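Local coordinates for sarcolemmal membrane-associated protein (Homo sapiens, PDB 6AR0) that associates with the STRIPAK core complex, which in its extended form dephosphorylates STK3, thereby inhibiting Hippo signalling and controlling cell growth, at residues A[97-108]-A[120-128]; A[59-67]-A[127-135]. All coordinates share one frame; numbering follows the deposited sequence.

Contact 1. Residues A[97-108]-A[120-128]; sequences ILSGDIIQFGVD and CIVSTIKLF
At its edge, near the ring plane, Phe105 meets Ile121, CD2 lying 3.8 Å from CG2 of that isoleucine. The Gln104 amide, also flat, extends beside Val122 with both side chains pointing the same way, its OE1 close to CG2 of the valine. Gln104 NE2 also comes near Cys120 SG and donates in its own amide plane to Gly106 O (2.8 Å, N-H...O 164°), which fixes the amide's rotation. Cut back to an alanine, Gln104 would probably leave Gly106 O without that donor and the Val122 methyl and Cys120 SG without their neighbour. Between the strands, Ile103 and Ser123 exchange two backbone hydrogen bonds, as do Phe105 and Ile121. Further along, Ile103 CG1 packs 3.6 Å from Ile125 CG2, while the Ile97 side chain crosses that of Ile125 at about a right angle, CD1 meeting CD1. Ahead of strand 102-105, a type II turn, Leu98 to Asp101, keeps the pairing going: Gly100 N donates to Ile125 O (2.8 Å) and Ile125 N to Asp101 O. With OG anti to the backbone N (chi1 -162°), Ser99 accepts from Leu127 N at 3.0 Å; the same OG is hydrogen-bonded to Glu134. Strands 102-105 and 121-128 are thus antiparallel neighbours of the FHA beta-sandwich; Ile103 and Leu127 reach strand 66-71 of the opposing sheet, to which Ile97 itself belongs.

Contact 2. Residues A[59-67]-A[127-135]; sequences WFDHKTGKF and LFLPDGMEA
Phe67 holds CG anti to its carbonyl carbon (chi1 -67°), which sends its ring toward Leu127 and Ala135, whereas Phe60, with CG opposite the backbone N (chi1 177°), reaches Leu129 and Pro130. The two aromatic side chains also meet: Phe60 CD1 lies 3.3 Å above the plane of the Phe67 ring, over its centre. On the opposite face Leu127 CB makes a CH-pi contact, 3.9 Å from the Phe67 ring centroid and only 8° off the ring normal, and the leucine's methyls spread toward Phe67 CG and CD1. The rim of this ring is occupied too, since Phe128 O stands in its plane 3.4 Å from Phe67 CZ, and Ala135 CB approaches Phe67 CE2 obliquely at 3.4 Å. With both faces and part of the edge filled, the Phe67 ring probably has little room to tilt. Leu129 CD2 touches both rings from the side, 3.8 Å from Phe60 CE1 and close to Phe67 CE2 and Gly65 O. Beyond it, Pro130 CD comes obliquely to Phe60 CE2 at 3.5 Å, and Pro130 CG approaches the His62 imidazole, one face of which is centred under Phe60 CD2.

Both backbones are shaped by turns of their own. Asp61 OD1 takes the Lys63 N-H in an Asx turn, and Asp61 N pairs with Lys66 O at the end of the hairpin. On the other side a type I turn runs from Leu129 to Gly132, overlapped by the Asx turn in which Asp131 OD1 accepts from Met133 N, while Ala135 N returns to Leu127 O. Here the hairpin of strands 56-61 and 66-71 in one sheet packs against the end of strand 117-128 in the other, closing one end of the FHA sandwich with aromatic rings.

Contact 1 lies near the middle of the domain and is mostly buried; contact 2, whose centre is about 16 Å from that of contact 1, is partly buried and runs out to exposed turns. Strand 117-128 serves both, and Leu127 and Phe128 belong to each. Their chemistry differs with direction: contact 1 joins neighbours within one sheet through backbone hydrogen bonds, whereas contact 2 bridges the two sheets through rings and methyls. They meet through Ser99 and Glu134, and where Ile97 N bonds to Phe67 O, so that segment 97-108 touches both partners of contact 2.

Contact 1. Residues A[97-108]-A[120-128]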
loop_
_atom_site.group_PDB
_atom_site.type_symbol
_atom_site.label_atom_id
_atom_site.label_comp_id
_atom_site.label_asym_id
_atom_site.label_seq_id
_atom_site.Cartn_x
_atom_site.Cartn_y
_atom_site.Cartn_z
ATOM N N ILE A 97 -3.520 -10.339 1.270
ATOM C CA ILE A 97 -2.185 -10.171 0.720
ATOM C C ILE A 97 -1.248 -11.207 1.335
ATOM O O ILE A 97 -1.397 -11.616 2.500
ATOM C CB ILE A 97 -1.640 -8.735 0.878
ATOM C CG1 ILE A 97 -1.786 -8.245 2.323
ATOM C CG2 ILE A 97 -2.369 -7.801 -0.087
ATOM C CD1 ILE A 97 -1.030 -6.938 2.619
ATOM N N LEU A 98 -0.284 -11.648 0.523
ATOM C CA LEU A 98 0.675 -12.675 0.892
ATOM C C LEU A 98 2.073 -12.097 0.739
ATOM O O LEU A 98 2.295 -11.111 0.020
ATOM C CB LEU A 98 0.520 -13.922 0.019
ATOM C CG LEU A 98 -0.826 -14.661 0.069
ATOM C CD1 LEU A 98 -0.723 -15.906 -0.766
ATOM C CD2 LEU A 98 -1.304 -14.993 1.462
ATOM N N SER A 99 3.022 -12.698 1.431
ATOM C CA SER A 99 4.371 -12.162 1.411
ATOM C C SER A 99 4.986 -12.357 0.032
ATOM O O SER A 99 4.971 -13.461 -0.514
ATOM C CB SER A 99 5.220 -12.847 2.478
ATOM O OG SER A 99 6.363 -12.058 2.714
ATOM N N GLY A 100 5.517 -11.275 -0.533
ATOM C CA GLY A 100 6.023 -11.259 -1.893
ATOM C C GLY A 100 5.118 -10.612 -2.918
ATOM O O GLY A 100 5.521 -10.466 -4.084
ATOM N N ASP A 101 3.918 -10.217 -2.525
ATOM C CA ASP A 101 3.036 -9.520 -3.441
ATOM C C ASP A 101 3.642 -8.186 -3.873
ATOM O O ASP A 101 4.403 -7.537 -3.146
ATOM C CB ASP A 101 1.681 -9.243 -2.794
ATOM C CG ASP A 101 0.768 -10.444 -2.738
ATOM O OD1 ASP A 101 1.040 -11.469 -3.397
ATOM O OD2 ASP A 101 -0.260 -10.327 -2.022
ATOM N N ILE A 102 3.266 -7.773 -5.075
ATOM C CA ILE A 102 3.567 -6.442 -5.592
ATOM C C ILE A 102 2.299 -5.610 -5.441
ATOM O O ILE A 102 1.259 -5.933 -6.019
ATOM C CB ILE A 102 4.020 -6.488 -7.058
ATOM C CG1 ILE A 102 5.249 -7.393 -7.218
ATOM C CG2 ILE A 102 4.281 -5.077 -7.570
ATOM C CD1 ILE A 102 6.420 -6.998 -6.368
ATOM N N ILE A 103 2.371 -4.554 -4.652
ATOM C CA ILE A 103 1.225 -3.719 -4.316
ATOM C C ILE A 103 1.428 -2.351 -4.945
ATOM O O ILE A 103 2.506 -1.765 -4.820
ATOM C CB ILE A 103 1.160 -3.571 -2.781
ATOM C CG1 ILE A 103 1.149 -4.933 -2.090
ATOM C CG2 ILE A 103 0.010 -2.695 -2.353
ATOM C CD1 ILE A 103 -0.003 -5.726 -2.493
ATOM N N GLN A 104 0.391 -1.819 -5.582
ATOM C CA GLN A 104 0.479 -0.544 -6.281
ATOM C C GLN A 104 -0.638 0.380 -5.822
ATOM O O GLN A 104 -1.790 -0.038 -5.700
ATOM C CB GLN A 104 0.406 -0.764 -7.794
ATOM C CG GLN A 104 0.406 0.512 -8.604
ATOM C CD GLN A 104 0.422 0.237 -10.087
ATOM O OE1 GLN A 104 1.167 -0.636 -10.549
ATOM N NE2 GLN A 104 -0.378 0.971 -10.852
ATOM N N PHE A 105 -0.292 1.639 -5.576
ATOM C CA PHE A 105 -1.254 2.678 -5.225
ATOM C C PHE A 105 -1.187 3.755 -6.296
ATOM O O PHE A 105 -0.134 4.363 -6.516
ATOM C CB PHE A 105 -0.957 3.280 -3.855
ATOM C CG PHE A 105 -0.777 2.252 -2.781
ATOM C CD1 PHE A 105 -1.818 1.415 -2.420
ATOM C CD2 PHE A 105 0.446 2.075 -2.155
ATOM C CE1 PHE A 105 -1.651 0.451 -1.437
ATOM C CE2 PHE A 105 0.614 1.108 -1.175
ATOM C CZ PHE A 105 -0.421 0.300 -0.824
ATOM N N GLY A 106 -2.321 3.997 -6.943
ATOM C CA GLY A 106 -2.385 4.906 -8.068
ATOM C C GLY A 106 -1.920 4.243 -9.351
ATOM O O GLY A 106 -1.613 3.048 -9.407
ATOM N N VAL A 107 -1.886 5.055 -10.412
ATOM C CA VAL A 107 -1.307 4.689 -11.700
ATOM C C VAL A 107 -0.481 5.882 -12.169
ATOM O O VAL A 107 -0.675 7.012 -11.715
ATOM C CB VAL A 107 -2.400 4.350 -12.747
ATOM C CG1 VAL A 107 -3.229 3.130 -12.305
ATOM C CG2 VAL A 107 -3.298 5.571 -13.021
ATOM N N ASP A 108 0.443 5.640 -13.097
ATOM C CA ASP A 108 1.144 6.759 -13.716
ATOM C C ASP A 108 0.135 7.627 -14.456
ATOM O O ASP A 108 -0.777 7.123 -15.116
ATOM C CB ASP A 108 2.184 6.252 -14.714
ATOM C CG ASP A 108 3.412 5.643 -14.062
ATOM O OD1 ASP A 108 3.485 5.554 -12.824
ATOM O OD2 ASP A 108 4.324 5.246 -14.823
ATOM N N CYS A 120 3.465 6.519 -9.758
ATOM C CA CYS A 120 2.636 5.943 -8.705
ATOM C C CYS A 120 3.514 5.112 -7.772
ATOM O O CYS A 120 4.707 4.895 -8.036
ATOM C CB CYS A 120 1.514 5.082 -9.309
ATOM S SG CYS A 120 2.077 3.664 -10.257
ATOM N N ILE A 121 2.943 4.637 -6.668
ATOM C CA ILE A 121 3.716 3.843 -5.721
ATOM C C ILE A 121 3.588 2.380 -6.116
ATOM O O ILE A 121 2.476 1.852 -6.208
ATOM C CB ILE A 121 3.230 4.080 -4.290
ATOM C CG1 ILE A 121 3.461 5.536 -3.873
ATOM C CG2 ILE A 121 3.884 3.102 -3.317
ATOM C CD1 ILE A 121 4.907 5.972 -3.797
ATOM N N VAL A 122 4.728 1.729 -6.362
ATOM C CA VAL A 122 4.777 0.308 -6.695
ATOM C C VAL A 122 5.765 -0.325 -5.722
ATOM O O VAL A 122 6.943 0.052 -5.696
ATOM C CB VAL A 122 5.203 0.044 -8.154
ATOM C CG1 VAL A 122 5.041 -1.429 -8.489
ATOM C CG2 VAL A 122 4.404 0.906 -9.134
ATOM N N SER A 123 5.289 -1.270 -4.919
ATOM C CA SER A 123 6.078 -1.788 -3.806
ATOM C C SER A 123 6.040 -3.306 -3.775
ATOM O O SER A 123 5.037 -3.925 -4.133
ATOM C CB SER A 123 5.485 -1.244 -2.493
ATOM O OG SER A 123 6.181 -1.536 -1.300
ATOM N N THR A 124 7.135 -3.917 -3.361
ATOM C CA THR A 124 7.054 -5.284 -2.876
ATOM C C THR A 124 6.668 -5.212 -1.414
ATOM O O THR A 124 7.139 -4.325 -0.695
ATOM C CB THR A 124 8.420 -5.960 -2.968
ATOM O OG1 THR A 124 8.871 -5.915 -4.318
ATOM C CG2 THR A 124 8.363 -7.411 -2.481
ATOM N N ILE A 125 5.814 -6.122 -0.961
ATOM C CA ILE A 125 5.457 -6.198 0.454
ATOM C C ILE A 125 5.890 -7.560 0.981
ATOM O O ILE A 125 5.588 -8.593 0.374
ATOM C CB ILE A 125 3.964 -5.885 0.710
ATOM C CG1 ILE A 125 3.687 -5.525 2.180
ATOM C CG2 ILE A 125 3.062 -7.009 0.200
ATOM C CD1 ILE A 125 2.302 -4.910 2.455
ATOM N N LYS A 126 6.613 -7.553 2.095
ATOM C CA LYS A 126 6.983 -8.759 2.826
ATOM C C LYS A 126 6.309 -8.699 4.185
ATOM O O LYS A 126 6.238 -7.629 4.797
ATOM C CB LYS A 126 8.500 -8.863 2.971
ATOM C CG LYS A 126 9.210 -9.011 1.631
ATOM C CD LYS A 126 8.940 -10.371 0.985
ATOM C CE LYS A 126 9.638 -10.518 -0.353
ATOM N NZ LYS A 126 11.063 -10.918 -0.182
ATOM N N LEU A 127 5.750 -9.819 4.614
ATOM C CA LEU A 127 4.820 -9.840 5.729
ATOM C C LEU A 127 5.286 -10.845 6.768
ATOM O O LEU A 127 5.665 -11.969 6.425
ATOM C CB LEU A 127 3.424 -10.250 5.252
ATOM C CG LEU A 127 2.826 -9.330 4.186
ATOM C CD1 LEU A 127 1.556 -9.955 3.617
ATOM C CD2 LEU A 127 2.541 -7.947 4.772
ATOM N N PHE A 128 5.238 -10.437 8.034
ATOM C CA PHE A 128 5.734 -11.246 9.142
ATOM C C PHE A 128 4.720 -11.264 10.272
ATOM O O PHE A 128 4.186 -10.217 10.659
ATOM C CB PHE A 128 7.089 -10.722 9.634
ATOM C CG PHE A 128 8.088 -10.632 8.537
ATOM C CD1 PHE A 128 8.860 -11.723 8.176
ATOM C CD2 PHE A 128 8.187 -9.476 7.793
ATOM C CE1 PHE A 128 9.734 -11.636 7.102
ATOM C CE2 PHE A 128 9.069 -9.389 6.735
ATOM C CZ PHE A 128 9.849 -10.472 6.393
HETATM O O HOH W 1 5.679 5.246 -11.336
#

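Contact 2. Residues A[59-67]-A[127-135]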
loop_
_atom_site.group_PDB
_atom_site.type_symbol
_atom_site.label_atom_id
_atom_site.label_comp_id
_atom_site.label_asym_id
_atom_site.label_seq_id
_atom_site.Cartn_x
_atom_site.Cartn_y
_atom_site.Cartn_z
ATOM N N TRP A 59 -3.888 -4.244 7.190
ATOM C CA TRP A 59 -3.946 -4.731 8.559
ATOM C C TRP A 59 -3.593 -6.205 8.627
ATOM O O TRP A 59 -3.572 -6.925 7.629
ATOM C CB TRP A 59 -5.308 -4.481 9.206
ATOM C CG TRP A 59 -6.481 -5.290 8.682
ATOM C CD1 TRP A 59 -6.984 -6.440 9.207
ATOM C CD2 TRP A 59 -7.317 -4.953 7.569
ATOM N NE1 TRP A 59 -8.081 -6.836 8.490
ATOM C CE2 TRP A 59 -8.312 -5.937 7.483
ATOM C CE3 TRP A 59 -7.329 -3.898 6.651
ATOM C CZ2 TRP A 59 -9.320 -5.895 6.528
ATOM C CZ3 TRP A 59 -8.324 -3.860 5.697
ATOM C CH2 TRP A 59 -9.305 -4.853 5.641
ATOM N N PHE A 60 -3.345 -6.633 9.860
ATOM C CA PHE A 60 -3.157 -8.028 10.223
ATOM C C PHE A 60 -4.324 -8.472 11.086
ATOM O O PHE A 60 -4.670 -7.792 12.052
ATOM C CB PHE A 60 -1.856 -8.191 11.011
ATOM C CG PHE A 60 -1.603 -9.590 11.505
ATOM C CD1 PHE A 60 -1.376 -10.627 10.618
ATOM C CD2 PHE A 60 -1.584 -9.871 12.864
ATOM C CE1 PHE A 60 -1.133 -11.920 11.087
ATOM C CE2 PHE A 60 -1.330 -11.153 13.325
ATOM C CZ PHE A 60 -1.117 -12.169 12.439
ATOM N N ASP A 61 -4.940 -9.588 10.714
ATOM C CA ASP A 61 -6.047 -10.175 11.462
ATOM C C ASP A 61 -5.440 -11.165 12.438
ATOM O O ASP A 61 -5.030 -12.264 12.056
ATOM C CB ASP A 61 -6.997 -10.862 10.490
ATOM C CG ASP A 61 -8.220 -11.421 11.158
ATOM O OD1 ASP A 61 -8.156 -11.733 12.363
ATOM O OD2 ASP A 61 -9.244 -11.572 10.451
ATOM N N HIS A 62 -5.364 -10.747 13.703
ATOM C CA HIS A 62 -4.643 -11.497 14.718
ATOM C C HIS A 62 -5.310 -12.834 15.034
ATOM O O HIS A 62 -4.654 -13.715 15.598
ATOM C CB HIS A 62 -4.489 -10.638 15.991
ATOM C CG HIS A 62 -3.595 -9.432 15.825
ATOM N ND1 HIS A 62 -3.977 -8.301 15.132
ATOM C CD2 HIS A 62 -2.344 -9.181 16.288
ATOM C CE1 HIS A 62 -2.995 -7.415 15.162
ATOM N NE2 HIS A 62 -1.994 -7.923 15.859
ATOM N N LYS A 63 -6.580 -13.019 14.666
ATOM C CA LYS A 63 -7.299 -14.245 14.995
ATOM C C LYS A 63 -7.232 -15.316 13.909
ATOM O O LYS A 63 -7.568 -16.474 14.184
ATOM C CB LYS A 63 -8.755 -13.923 15.350
ATOM C CG LYS A 63 -8.906 -13.350 16.758
ATOM C CD LYS A 63 -10.311 -13.484 17.293
ATOM C CE LYS A 63 -10.353 -13.234 18.800
ATOM N NZ LYS A 63 -11.710 -13.477 19.349
ATOM N N THR A 64 -6.803 -14.981 12.699
ATOM C CA THR A 64 -6.616 -15.971 11.651
ATOM C C THR A 64 -5.204 -16.000 11.090
ATOM O O THR A 64 -4.864 -16.946 10.369
ATOM C CB THR A 64 -7.579 -15.715 10.485
ATOM O OG1 THR A 64 -7.214 -14.493 9.829
ATOM C CG2 THR A 64 -9.022 -15.631 10.985
ATOM N N GLY A 65 -4.379 -14.999 11.382
ATOM C CA GLY A 65 -3.039 -14.968 10.842
ATOM C C GLY A 65 -2.962 -14.463 9.424
ATOM O O GLY A 65 -1.925 -14.641 8.774
ATOM N N LYS A 66 -4.017 -13.818 8.929
ATOM C CA LYS A 66 -4.061 -13.319 7.563
ATOM C C LYS A 66 -3.877 -11.801 7.543
ATOM O O LYS A 66 -4.271 -11.089 8.473
ATOM C CB LYS A 66 -5.403 -13.666 6.903
ATOM C CG LYS A 66 -5.660 -15.150 6.610
ATOM C CD LYS A 66 -7.006 -15.375 5.869
ATOM C CE LYS A 66 -7.185 -16.828 5.437
ATOM N NZ LYS A 66 -6.227 -17.200 4.363
ATOM N N PHE A 67 -3.289 -11.317 6.458
ATOM C CA PHE A 67 -3.078 -9.905 6.207
ATOM C C PHE A 67 -4.014 -9.468 5.090
ATOM O O PHE A 67 -4.258 -10.221 4.129
ATOM C CB PHE A 67 -1.637 -9.659 5.752
ATOM C CG PHE A 67 -0.594 -9.930 6.799
ATOM C CD1 PHE A 67 -0.006 -8.893 7.498
ATOM C CD2 PHE A 67 -0.173 -11.220 7.057
ATOM C CE1 PHE A 67 0.975 -9.152 8.451
ATOM C CE2 PHE A 67 0.800 -11.478 8.011
ATOM C CZ PHE A 67 1.376 -10.445 8.684
ATOM N N LEU A 127 5.750 -9.819 4.614
ATOM C CA LEU A 127 4.820 -9.840 5.729
ATOM C C LEU A 127 5.286 -10.845 6.768
ATOM O O LEU A 127 5.665 -11.969 6.425
ATOM C CB LEU A 127 3.424 -10.250 5.252
ATOM C CG LEU A 127 2.826 -9.330 4.186
ATOM C CD1 LEU A 127 1.556 -9.955 3.617
ATOM C CD2 LEU A 127 2.541 -7.947 4.772
ATOM N N PHE A 128 5.238 -10.437 8.034
ATOM C CA PHE A 128 5.734 -11.246 9.142
ATOM C C PHE A 128 4.720 -11.264 10.272
ATOM O O PHE A 128 4.186 -10.217 10.659
ATOM C CB PHE A 128 7.089 -10.722 9.634
ATOM C CG PHE A 128 8.088 -10.632 8.537
ATOM C CD1 PHE A 128 8.860 -11.723 8.176
ATOM C CD2 PHE A 128 8.187 -9.476 7.793
ATOM C CE1 PHE A 128 9.734 -11.636 7.102
ATOM C CE2 PHE A 128 9.069 -9.389 6.735
ATOM C CZ PHE A 128 9.849 -10.472 6.393
ATOM N N LEU A 129 4.480 -12.466 10.800
ATOM C CA LEU A 129 3.610 -12.659 11.935
ATOM C C LEU A 129 4.217 -12.018 13.182
ATOM O O LEU A 129 5.416 -11.740 13.231
ATOM C CB LEU A 129 3.417 -14.159 12.164
ATOM C CG LEU A 129 2.919 -14.988 10.975
ATOM C CD1 LEU A 129 2.899 -16.465 11.313
ATOM C CD2 LEU A 129 1.545 -14.523 10.522
ATOM N N PRO A 130 3.409 -11.795 14.221
ATOM C CA PRO A 130 3.960 -11.178 15.439
ATOM C C PRO A 130 5.138 -11.921 16.018
ATOM O O PRO A 130 6.027 -11.287 16.599
ATOM C CB PRO A 130 2.768 -11.168 16.400
ATOM C CG PRO A 130 1.596 -11.082 15.501
ATOM C CD PRO A 130 1.946 -11.901 14.282
ATOM N N ASP A 131 5.174 -13.248 15.890
ATOM C CA ASP A 131 6.287 -14.014 16.435
ATOM C C ASP A 131 7.542 -13.949 15.571
ATOM O O ASP A 131 8.566 -14.527 15.947
ATOM C CB ASP A 131 5.875 -15.466 16.718
ATOM C CG ASP A 131 5.614 -16.275 15.464
ATOM O OD1 ASP A 131 5.849 -15.783 14.347
ATOM O OD2 ASP A 131 5.165 -17.435 15.601
ATOM N N GLY A 132 7.488 -13.254 14.440
ATOM C CA GLY A 132 8.622 -13.062 13.570
ATOM C C GLY A 132 8.646 -13.967 12.350
ATOM O O GLY A 132 9.386 -13.684 11.402
ATOM N N MET A 133 7.881 -15.051 12.351
ATOM C CA MET A 133 7.869 -15.933 11.192
ATOM C C MET A 133 7.235 -15.239 9.995
ATOM O O MET A 133 6.263 -14.501 10.130
ATOM C CB MET A 133 7.087 -17.204 11.514
ATOM C CG MET A 133 7.705 -18.049 12.608
ATOM S SD MET A 133 9.351 -18.681 12.208
ATOM C CE MET A 133 9.592 -19.816 13.568
ATOM N N GLU A 134 7.781 -15.492 8.812
ATOM C CA GLU A 134 7.185 -14.934 7.609
ATOM C C GLU A 134 5.800 -15.528 7.398
ATOM O O GLU A 134 5.560 -16.708 7.673
ATOM C CB GLU A 134 8.069 -15.193 6.392
ATOM C CG GLU A 134 7.618 -14.429 5.171
ATOM C CD GLU A 134 8.655 -14.384 4.081
ATOM O OE1 GLU A 134 9.696 -15.075 4.184
ATOM O OE2 GLU A 134 8.420 -13.655 3.102
ATOM N N ALA A 135 4.884 -14.688 6.926
ATOM C CA ALA A 135 3.510 -15.085 6.644
ATOM C C ALA A 135 3.455 -16.011 5.434
ATOM O O ALA A 135 4.462 -16.276 4.779
ATOM C CB ALA A 135 2.666 -13.847 6.370
#